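Local coordinates for glucoamylase (Thermoanaerobacterium thermosaccharolyticum, PDB 1LF6), which catalyses the hydrolysis of terminal 1,4-linked alpha-glucose units from the non-reducing ends of starch-like chains, probably releasing beta-D-glucose, at residues 48-53 with 62-67; 454-459 with 476-481; 500-505 with 549-554. One frame throughout, in Å; residues are numbered along the deposited sequence.

Contact 1 (48-53 with 62-67)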
loop_
_atom_site.group_PDB
_atom_site.type_symbol
_atom_site.label_atom_id
_atom_site.label_comp_id
_atom_site.label_asym_id
_atom_site.label_seq_id
_atom_site.Cartn_x
_atom_site.Cartn_y
_atom_site.Cartn_z
ATOM N N SER A 48 -12.138 14.293 7.398
ATOM C CA SER A 48 -12.631 13.566 6.230
ATOM C C SER A 48 -12.064 12.151 6.219
ATOM O O SER A 48 -10.951 11.924 5.741
ATOM C CB SER A 48 -12.226 14.297 4.949
ATOM O OG SER A 48 -12.739 13.633 3.801
ATOM N N LYS A 49 -12.839 11.207 6.746
ATOM C CA LYS A 49 -12.413 9.818 6.822
ATOM C C LYS A 49 -12.795 8.988 5.600
ATOM O O LYS A 49 -13.519 8.001 5.703
ATOM C CB LYS A 49 -12.972 9.171 8.094
ATOM C CG LYS A 49 -12.600 9.902 9.383
ATOM C CD LYS A 49 -12.884 9.029 10.600
ATOM C CE LYS A 49 -12.891 9.828 11.894
ATOM N NZ LYS A 49 -11.772 10.789 12.025
ATOM N N VAL A 50 -12.293 9.404 4.442
ATOM C CA VAL A 50 -12.541 8.720 3.178
ATOM C C VAL A 50 -11.243 8.632 2.375
ATOM O O VAL A 50 -10.537 9.627 2.212
ATOM C CB VAL A 50 -13.581 9.479 2.316
ATOM C CG1 VAL A 50 -13.685 8.839 0.934
ATOM C CG2 VAL A 50 -14.941 9.468 3.009
ATOM N N TRP A 51 -10.940 7.440 1.872
ATOM C CA TRP A 51 -9.747 7.210 1.063
ATOM C C TRP A 51 -10.200 6.627 -0.264
ATOM O O TRP A 51 -11.168 5.877 -0.304
ATOM C CB TRP A 51 -8.823 6.178 1.713
ATOM C CG TRP A 51 -8.141 6.596 2.973
ATOM C CD1 TRP A 51 -6.839 6.978 3.110
ATOM C CD2 TRP A 51 -8.696 6.572 4.290
ATOM N NE1 TRP A 51 -6.543 7.182 4.436
ATOM C CE2 TRP A 51 -7.665 6.940 5.183
ATOM C CE3 TRP A 51 -9.966 6.272 4.805
ATOM C CZ2 TRP A 51 -7.865 7.013 6.567
ATOM C CZ3 TRP A 51 -10.164 6.347 6.178
ATOM C CH2 TRP A 51 -9.116 6.714 7.044
ATOM N N PHE A 52 -9.504 6.960 -1.347
ATOM C CA PHE A 52 -9.850 6.409 -2.656
ATOM C C PHE A 52 -8.601 5.930 -3.387
ATOM O O PHE A 52 -7.483 6.342 -3.067
ATOM C CB PHE A 52 -10.568 7.449 -3.530
ATOM C CG PHE A 52 -9.708 8.623 -3.915
ATOM C CD1 PHE A 52 -9.623 9.742 -3.090
ATOM C CD2 PHE A 52 -8.969 8.604 -5.096
ATOM C CE1 PHE A 52 -8.813 10.824 -3.433
ATOM C CE2 PHE A 52 -8.158 9.680 -5.445
ATOM C CZ PHE A 52 -8.080 10.792 -4.612
ATOM N N THR A 53 -8.802 5.045 -4.359
ATOM C CA THR A 53 -7.712 4.520 -5.173
ATOM C C THR A 53 -8.203 4.517 -6.611
ATOM O O THR A 53 -9.406 4.444 -6.854
ATOM C CB THR A 53 -7.322 3.070 -4.775
ATOM O OG1 THR A 53 -8.438 2.188 -4.975
ATOM C CG2 THR A 53 -6.901 3.016 -3.323
ATOM N N VAL A 62 -12.657 2.252 -2.329
ATOM C CA VAL A 62 -12.858 3.489 -1.582
ATOM C C VAL A 62 -13.052 3.050 -0.140
ATOM O O VAL A 62 -13.810 2.117 0.137
ATOM C CB VAL A 62 -14.107 4.274 -2.062
ATOM C CG1 VAL A 62 -14.204 5.593 -1.307
ATOM C CG2 VAL A 62 -14.024 4.535 -3.560
ATOM N N TYR A 63 -12.371 3.724 0.777
ATOM C CA TYR A 63 -12.420 3.363 2.190
ATOM C C TYR A 63 -13.111 4.369 3.103
ATOM O O TYR A 63 -12.987 5.581 2.918
ATOM C CB TYR A 63 -10.991 3.139 2.692
ATOM C CG TYR A 63 -10.242 2.065 1.932
ATOM C CD1 TYR A 63 -9.992 0.819 2.509
ATOM C CD2 TYR A 63 -9.804 2.286 0.627
ATOM C CE1 TYR A 63 -9.326 -0.183 1.802
ATOM C CE2 TYR A 63 -9.139 1.292 -0.090
ATOM C CZ TYR A 63 -8.903 0.061 0.502
ATOM O OH TYR A 63 -8.241 -0.923 -0.207
ATOM N N TYR A 64 -13.815 3.837 4.101
ATOM C CA TYR A 64 -14.537 4.617 5.102
ATOM C C TYR A 64 -15.135 3.672 6.138
ATOM O O TYR A 64 -15.661 2.614 5.789
ATOM C CB TYR A 64 -15.664 5.445 4.458
ATOM C CG TYR A 64 -16.749 5.858 5.440
ATOM C CD1 TYR A 64 -17.805 4.997 5.743
ATOM C CD2 TYR A 64 -16.695 7.087 6.101
ATOM C CE1 TYR A 64 -18.778 5.345 6.677
ATOM C CE2 TYR A 64 -17.668 7.446 7.041
ATOM C CZ TYR A 64 -18.704 6.568 7.322
ATOM O OH TYR A 64 -19.671 6.906 8.244
ATOM N N PRO A 65 -15.075 4.043 7.427
ATOM C CA PRO A 65 -14.494 5.271 7.977
ATOM C C PRO A 65 -13.050 5.074 8.432
ATOM O O PRO A 65 -12.443 5.979 9.008
ATOM C CB PRO A 65 -15.417 5.575 9.140
ATOM C CG PRO A 65 -15.654 4.205 9.694
ATOM C CD PRO A 65 -15.888 3.358 8.450
ATOM N N THR A 66 -12.516 3.882 8.188
ATOM C CA THR A 66 -11.144 3.568 8.564
ATOM C C THR A 66 -10.400 3.111 7.319
ATOM O O THR A 66 -11.011 2.629 6.363
ATOM C CB THR A 66 -11.077 2.446 9.610
ATOM O OG1 THR A 66 -11.685 1.269 9.074
ATOM C CG2 THR A 66 -11.798 2.858 10.894
ATOM N N ILE A 67 -9.080 3.241 7.341
ATOM C CA ILE A 67 -8.269 2.874 6.191
ATOM C C ILE A 67 -8.247 1.374 5.867
ATOM O O ILE A 67 -7.703 0.975 4.844
ATOM C CB ILE A 67 -6.827 3.418 6.363
ATOM C CG1 ILE A 67 -6.159 3.563 4.997
ATOM C CG2 ILE A 67 -6.029 2.512 7.300
ATOM C CD1 ILE A 67 -4.857 4.335 5.057
#

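Contact 2 (454-459 with 476-481)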
loop_
_atom_site.group_PDB
_atom_site.type_symbol
_atom_site.label_atom_id
_atom_site.label_comp_id
_atom_site.label_asym_id
_atom_site.label_seq_id
_atom_site.Cartn_x
_atom_site.Cartn_y
_atom_site.Cartn_z
ATOM N N GLY A 454 19.076 -3.284 17.853
ATOM C CA GLY A 454 18.047 -3.027 18.841
ATOM C C GLY A 454 18.505 -3.101 20.290
ATOM O O GLY A 454 18.105 -2.268 21.112
ATOM N N LEU A 455 19.325 -4.101 20.613
ATOM C CA LEU A 455 19.815 -4.246 21.976
ATOM C C LEU A 455 20.845 -3.160 22.299
ATOM O O LEU A 455 20.953 -2.725 23.444
ATOM C CB LEU A 455 20.416 -5.643 22.198
ATOM C CG LEU A 455 19.435 -6.828 22.207
ATOM C CD1 LEU A 455 20.202 -8.118 22.455
ATOM C CD2 LEU A 455 18.379 -6.638 23.289
ATOM N N THR A 456 21.598 -2.729 21.291
ATOM C CA THR A 456 22.583 -1.674 21.486
ATOM C C THR A 456 21.828 -0.365 21.776
ATOM O O THR A 456 22.194 0.387 22.684
ATOM C CB THR A 456 23.497 -1.515 20.230
ATOM O OG1 THR A 456 24.288 -2.701 20.051
ATOM C CG2 THR A 456 24.429 -0.319 20.390
ATOM N N CYS A 457 20.767 -0.096 21.013
ATOM C CA CYS A 457 19.974 1.112 21.226
ATOM C C CYS A 457 19.252 1.020 22.573
ATOM O O CYS A 457 19.061 2.028 23.254
ATOM C CB CYS A 457 18.948 1.303 20.101
ATOM S SG CYS A 457 19.663 1.596 18.462
ATOM N N ALA A 458 18.861 -0.194 22.955
ATOM C CA ALA A 458 18.170 -0.402 24.222
ATOM C C ALA A 458 19.111 -0.097 25.378
ATOM O O ALA A 458 18.699 0.455 26.396
ATOM C CB ALA A 458 17.662 -1.834 24.325
ATOM N N ALA A 459 20.375 -0.466 25.213
ATOM C CA ALA A 459 21.383 -0.223 26.237
ATOM C C ALA A 459 21.608 1.278 26.384
ATOM O O ALA A 459 21.767 1.783 27.496
ATOM C CB ALA A 459 22.685 -0.914 25.862
ATOM N N GLU A 476 26.050 -6.491 26.463
ATOM C CA GLU A 476 26.811 -7.735 26.504
ATOM C C GLU A 476 26.186 -8.754 25.556
ATOM O O GLU A 476 26.889 -9.463 24.838
ATOM C CB GLU A 476 26.834 -8.302 27.925
ATOM C CG GLU A 476 28.061 -7.905 28.730
ATOM C CD GLU A 476 28.003 -8.397 30.168
ATOM O OE1 GLU A 476 27.762 -9.603 30.373
ATOM O OE2 GLU A 476 28.203 -7.577 31.090
ATOM N N LYS A 477 24.860 -8.825 25.571
ATOM C CA LYS A 477 24.135 -9.746 24.713
ATOM C C LYS A 477 24.374 -9.341 23.259
ATOM O O LYS A 477 24.723 -10.173 22.419
ATOM C CB LYS A 477 22.640 -9.693 25.040
ATOM C CG LYS A 477 21.811 -10.804 24.415
ATOM C CD LYS A 477 22.186 -12.183 24.966
ATOM C CE LYS A 477 21.866 -12.313 26.443
ATOM N NZ LYS A 477 22.150 -13.686 26.953
ATOM N N ALA A 478 24.208 -8.053 22.975
ATOM C CA ALA A 478 24.400 -7.528 21.626
ATOM C C ALA A 478 25.786 -7.858 21.082
ATOM O O ALA A 478 25.923 -8.288 19.934
ATOM C CB ALA A 478 24.178 -6.013 21.622
ATOM N N ASP A 479 26.809 -7.655 21.908
ATOM C CA ASP A 479 28.182 -7.932 21.510
ATOM C C ASP A 479 28.380 -9.419 21.228
ATOM O O ASP A 479 29.068 -9.796 20.275
ATOM C CB ASP A 479 29.158 -7.489 22.604
ATOM C CG ASP A 479 29.251 -5.973 22.734
ATOM O OD1 ASP A 479 29.966 -5.506 23.641
ATOM O OD2 ASP A 479 28.623 -5.249 21.930
ATOM N N ASN A 480 27.780 -10.257 22.067
ATOM C CA ASN A 480 27.884 -11.702 21.912
ATOM C C ASN A 480 27.244 -12.146 20.598
ATOM O O ASN A 480 27.868 -12.845 19.794
ATOM C CB ASN A 480 27.203 -12.408 23.090
ATOM C CG ASN A 480 27.204 -13.921 22.943
ATOM O OD1 ASN A 480 28.263 -14.548 22.860
ATOM N ND2 ASN A 480 26.018 -14.515 22.909
ATOM N N TRP A 481 26.000 -11.738 20.382
ATOM C CA TRP A 481 25.293 -12.102 19.160
ATOM C C TRP A 481 25.988 -11.534 17.928
ATOM O O TRP A 481 26.025 -12.174 16.880
ATOM C CB TRP A 481 23.841 -11.612 19.222
ATOM C CG TRP A 481 23.020 -12.286 20.288
ATOM C CD1 TRP A 481 23.439 -13.247 21.168
ATOM C CD2 TRP A 481 21.636 -12.053 20.582
ATOM N NE1 TRP A 481 22.401 -13.623 21.987
ATOM C CE2 TRP A 481 21.284 -12.907 21.649
ATOM C CE3 TRP A 481 20.658 -11.203 20.048
ATOM C CZ2 TRP A 481 19.996 -12.936 22.190
ATOM C CZ3 TRP A 481 19.376 -11.233 20.586
ATOM C CH2 TRP A 481 19.060 -12.091 21.644
#

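Contact 3 (500-505 with 549-554)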
loop_
_atom_site.group_PDB
_atom_site.type_symbol
_atom_site.label_atom_id
_atom_site.label_comp_id
_atom_site.label_asym_id
_atom_site.label_seq_id
_atom_site.Cartn_x
_atom_site.Cartn_y
_atom_site.Cartn_z
ATOM N N GLN A 500 31.738 -19.264 -0.433
ATOM C CA GLN A 500 31.821 -18.415 0.748
ATOM C C GLN A 500 30.818 -17.269 0.668
ATOM O O GLN A 500 30.925 -16.409 -0.213
ATOM C CB GLN A 500 33.230 -17.843 0.865
ATOM C CG GLN A 500 34.309 -18.899 1.065
ATOM C CD GLN A 500 35.658 -18.452 0.536
ATOM O OE1 GLN A 500 36.005 -18.718 -0.617
ATOM N NE2 GLN A 500 36.419 -17.751 1.367
ATOM N N TYR A 501 29.855 -17.254 1.588
ATOM C CA TYR A 501 28.822 -16.214 1.603
ATOM C C TYR A 501 27.808 -16.389 2.728
ATOM O O TYR A 501 27.649 -17.483 3.272
ATOM C CB TYR A 501 28.060 -16.222 0.272
ATOM C CG TYR A 501 27.574 -17.597 -0.168
ATOM C CD1 TYR A 501 28.374 -18.420 -0.962
ATOM C CD2 TYR A 501 26.307 -18.068 0.199
ATOM C CE1 TYR A 501 27.926 -19.674 -1.389
ATOM C CE2 TYR A 501 25.852 -19.321 -0.220
ATOM C CZ TYR A 501 26.668 -20.116 -1.020
ATOM O OH TYR A 501 26.212 -21.330 -1.487
ATOM N N TYR A 502 27.130 -15.301 3.086
ATOM C CA TYR A 502 26.080 -15.376 4.094
ATOM C C TYR A 502 24.913 -16.046 3.380
ATOM O O TYR A 502 24.636 -15.737 2.216
ATOM C CB TYR A 502 25.619 -13.985 4.546
ATOM C CG TYR A 502 26.591 -13.246 5.443
ATOM C CD1 TYR A 502 27.333 -12.168 4.965
ATOM C CD2 TYR A 502 26.775 -13.636 6.770
ATOM C CE1 TYR A 502 28.242 -11.496 5.786
ATOM C CE2 TYR A 502 27.681 -12.977 7.598
ATOM C CZ TYR A 502 28.415 -11.907 7.098
ATOM O OH TYR A 502 29.341 -11.284 7.907
ATOM N N ILE A 503 24.234 -16.969 4.053
ATOM C CA ILE A 503 23.095 -17.621 3.436
ATOM C C ILE A 503 21.835 -16.907 3.909
ATOM O O ILE A 503 21.902 -16.057 4.792
ATOM C CB ILE A 503 23.025 -19.125 3.802
ATOM C CG1 ILE A 503 22.825 -19.320 5.311
ATOM C CG2 ILE A 503 24.299 -19.809 3.334
ATOM C CD1 ILE A 503 22.824 -20.805 5.753
ATOM N N ARG A 504 20.692 -17.233 3.318
ATOM C CA ARG A 504 19.446 -16.598 3.712
ATOM C C ARG A 504 19.144 -16.866 5.182
ATOM O O ARG A 504 18.857 -15.946 5.953
ATOM C CB ARG A 504 18.279 -17.112 2.870
ATOM C CG ARG A 504 16.948 -16.503 3.288
ATOM C CD ARG A 504 15.771 -17.059 2.516
ATOM N NE ARG A 504 14.502 -16.576 3.066
ATOM C CZ ARG A 504 13.310 -17.087 2.775
ATOM N NH1 ARG A 504 12.216 -16.579 3.332
ATOM N NH2 ARG A 504 13.214 -18.112 1.935
ATOM N N ILE A 505 19.205 -18.133 5.570
ATOM C CA ILE A 505 18.925 -18.484 6.951
ATOM C C ILE A 505 19.428 -19.890 7.282
ATOM O O ILE A 505 19.304 -20.815 6.480
ATOM C CB ILE A 505 17.405 -18.338 7.224
ATOM C CG1 ILE A 505 17.120 -18.403 8.727
ATOM C CG2 ILE A 505 16.631 -19.396 6.453
ATOM C CD1 ILE A 505 15.775 -17.817 9.105
ATOM N N ASP A 549 33.568 -5.216 4.357
ATOM C CA ASP A 549 33.910 -6.485 4.991
ATOM C C ASP A 549 33.974 -7.532 3.877
ATOM O O ASP A 549 33.018 -7.698 3.122
ATOM C CB ASP A 549 32.834 -6.852 6.017
ATOM C CG ASP A 549 33.165 -8.109 6.795
ATOM O OD1 ASP A 549 32.842 -8.159 8.000
ATOM O OD2 ASP A 549 33.737 -9.052 6.209
ATOM N N PRO A 550 35.103 -8.248 3.752
ATOM C CA PRO A 550 35.202 -9.260 2.693
ATOM C C PRO A 550 34.066 -10.297 2.671
ATOM O O PRO A 550 33.775 -10.874 1.624
ATOM C CB PRO A 550 36.584 -9.882 2.931
ATOM C CG PRO A 550 36.835 -9.635 4.405
ATOM C CD PRO A 550 36.310 -8.241 4.598
ATOM N N LYS A 551 33.419 -10.530 3.810
ATOM C CA LYS A 551 32.318 -11.487 3.844
ATOM C C LYS A 551 31.122 -10.894 3.104
ATOM O O LYS A 551 30.374 -11.607 2.434
ATOM C CB LYS A 551 31.938 -11.840 5.287
ATOM C CG LYS A 551 33.017 -12.635 6.028
ATOM C CD LYS A 551 32.485 -13.218 7.325
ATOM C CE LYS A 551 33.501 -14.139 8.009
ATOM N NZ LYS A 551 34.706 -13.400 8.469
ATOM N N ILE A 552 30.952 -9.580 3.231
ATOM C CA ILE A 552 29.874 -8.872 2.548
ATOM C C ILE A 552 30.138 -8.899 1.042
ATOM O O ILE A 552 29.244 -9.195 0.251
ATOM C CB ILE A 552 29.792 -7.392 3.003
ATOM C CG1 ILE A 552 29.342 -7.322 4.469
ATOM C CG2 ILE A 552 28.851 -6.604 2.086
ATOM C CD1 ILE A 552 27.956 -7.891 4.721
ATOM N N LEU A 553 31.370 -8.587 0.646
ATOM C CA LEU A 553 31.733 -8.580 -0.772
ATOM C C LEU A 553 31.555 -9.959 -1.404
ATOM O O LEU A 553 31.063 -10.070 -2.524
ATOM C CB LEU A 553 33.182 -8.100 -0.946
ATOM C CG LEU A 553 33.451 -6.594 -0.786
ATOM C CD1 LEU A 553 32.597 -5.810 -1.770
ATOM C CD2 LEU A 553 33.130 -6.152 0.622
ATOM N N ASN A 554 31.945 -11.006 -0.678
ATOM C CA ASN A 554 31.818 -12.369 -1.177
ATOM C C ASN A 554 30.352 -12.718 -1.426
ATOM O O ASN A 554 30.008 -13.359 -2.419
ATOM C CB ASN A 554 32.397 -13.369 -0.167
ATOM C CG ASN A 554 33.918 -13.387 -0.153
ATOM O OD1 ASN A 554 34.531 -13.957 0.752
ATOM N ND2 ASN A 554 34.532 -12.778 -1.158
#

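Contact 1 (48-53 with 62-67)
Val-62 meets the opposite strand with one methyl: CG1 lies 3.2 Å from Trp-51 O and also packs against CG1 of Val-50. At Tyr-63 the backbones pair in both directions. Tyr-63 N donates to Trp-51 O over 2.7 Å at 165°, and Trp-51 N answers to Tyr-63 O over 3.0 Å. In this antiparallel hydrogen-bonded pair both aromatic side chains emerge on one face, where they cross at about a right angle with Trp-51 CB and Tyr-63 CB 3.9 Å apart. Tyr-63 OH continues to His-338 NE2. Strands 51-55 and 58-63 form a beta hairpin within a seven-stranded antiparallel sheet of the N-terminal domain, flanked by strands 39-42 and 70-80. Past the last bridge the chains stay side by side, and Tyr-64 sets the edge of its ring against Lys-49 O, with CD2 at 3.3 Å. A cis peptide then leads into Pro-65, whose O lies 3.4 Å from Lys-49 CB and near the plane of the Trp-51 ring, at its edge. Thr-66 carries the backbone on round the indole, its C close to CZ3. Ile-67 lays its side chain over a face of Trp-51: with CG1 swung away from its own backbone N (chi1 -157°), that atom stands 3.7 Å from the centroid of the five-membered ring, 13° off the normal, as a CH-pi contact, while CD1 reaches NE1.

Contact 2 (454-459 with 476-481)
Leu-455 packs on Ala-478 where helix 445-464 runs antiparallel to the next helix, 468-489, in the (alpha/alpha) barrel built from six helical hairpins. The short helical segments pass 8.6 Å apart at 157°, a near-antiparallel packing made by side chains alone. Leu-455 gives the largest share of the buried surface, followed by Ala-478. Its CB rests on Ala-478 CB at 3.8 Å, and the small methyl there is consistent with that axis separation. With CG turned anti to its own carbonyl carbon (chi1 -69°), Leu-455 sends CD1 into the notch between Lys-477 and Trp-481. Lys-477 CG is itself draped over a face of the indole, toward the rim, so the leucine methyl meets a combined surface of lysine methylene and indole. Thr-456 flanks Ala-478 beside Leu-455: its OG1 lies 3.7 Å from Ala-478 CB, while the hydroxyl is hydrogen-bonded back to Val-452 O in its own helix. Beyond the pair, helix 414-428 packs on Lys-477 and Trp-481, and helix 676-682 on Thr-456 and Ala-478. The indole takes Leu-455 CD1 obliquely as an off-centre CH-pi contact, 4.2 Å from the centroid of the six-membered ring, with CZ3 the nearest ring atom at 3.7 Å.

Contact 3 (500-505 with 549-554)
Tyr-502 N and Lys-551 O share one hydroxyl, OG1 of Thr-555 just past the helical segment: the amide donates to it, and the carbonyl is hydrogen-bonded to it as well. The direct contacts gather around the same two residues. Lys-551 CB comes obliquely to the Tyr-502 ring, 3.7 Å from CE1; the side chains cross at about a right angle, and Lys-551 CD lies 3.7 Å from Tyr-502 OH. That phenol oxygen is held by Asp-486 OD2, and the ring is met edge-to-face by Tyr-490. Ile-552 starts off away from the strand, but with CG1 anti to the carbonyl carbon and the chain turned at chi2 (-62°), CD1 comes back to 3.8 Å from Tyr-502 CE1. Strand 501-502 belongs to a two-stranded antiparallel ribbon with 490-491, and helix 550-562 lies against it in the catalytic domain. Asp-549 is the N-cap of this helix, its OD2 accepting from Lys-551 N over 2.8 Å at 166°. The N-H comes from the anti side of the carboxylate, 31° out of its plane, and the bond caps the first turn, on which Lys-551 sits. Further along the helix, Asn-554 puts CB 3.4 Å from Gln-500 O at the more exposed margin of the contact. In the opposite direction the chain 500-505 runs inward, to where Arg-504 NH1 forms salt bridges with Glu-439 and with Glu-435, probably the proton acceptor of catalysis.

How the contacts relate
The three contacts follow one another along the chain, each closing before the next opens. Contact 1 belongs to the beta-sheet N-terminal domain, while contacts 2 and 3 are separate packing sites in the helical catalytic domain. The centre of contact 1 is about 41 Å from that of contact 2 and 45 Å from that of contact 3, which lies across the chain's centre. Contact 1 nevertheless helps join the domains, since Tyr-63 OH and the backbone N of Ile-67 hydrogen-bond to His-338 and Asp-310 of the family 15 region. Contacts 2 and 3 have centres 22 Å apart and share helix 468-489: it supplies 476-481, and farther on its Ile-485, Asp-486 and Thr-489 meet Tyr-502.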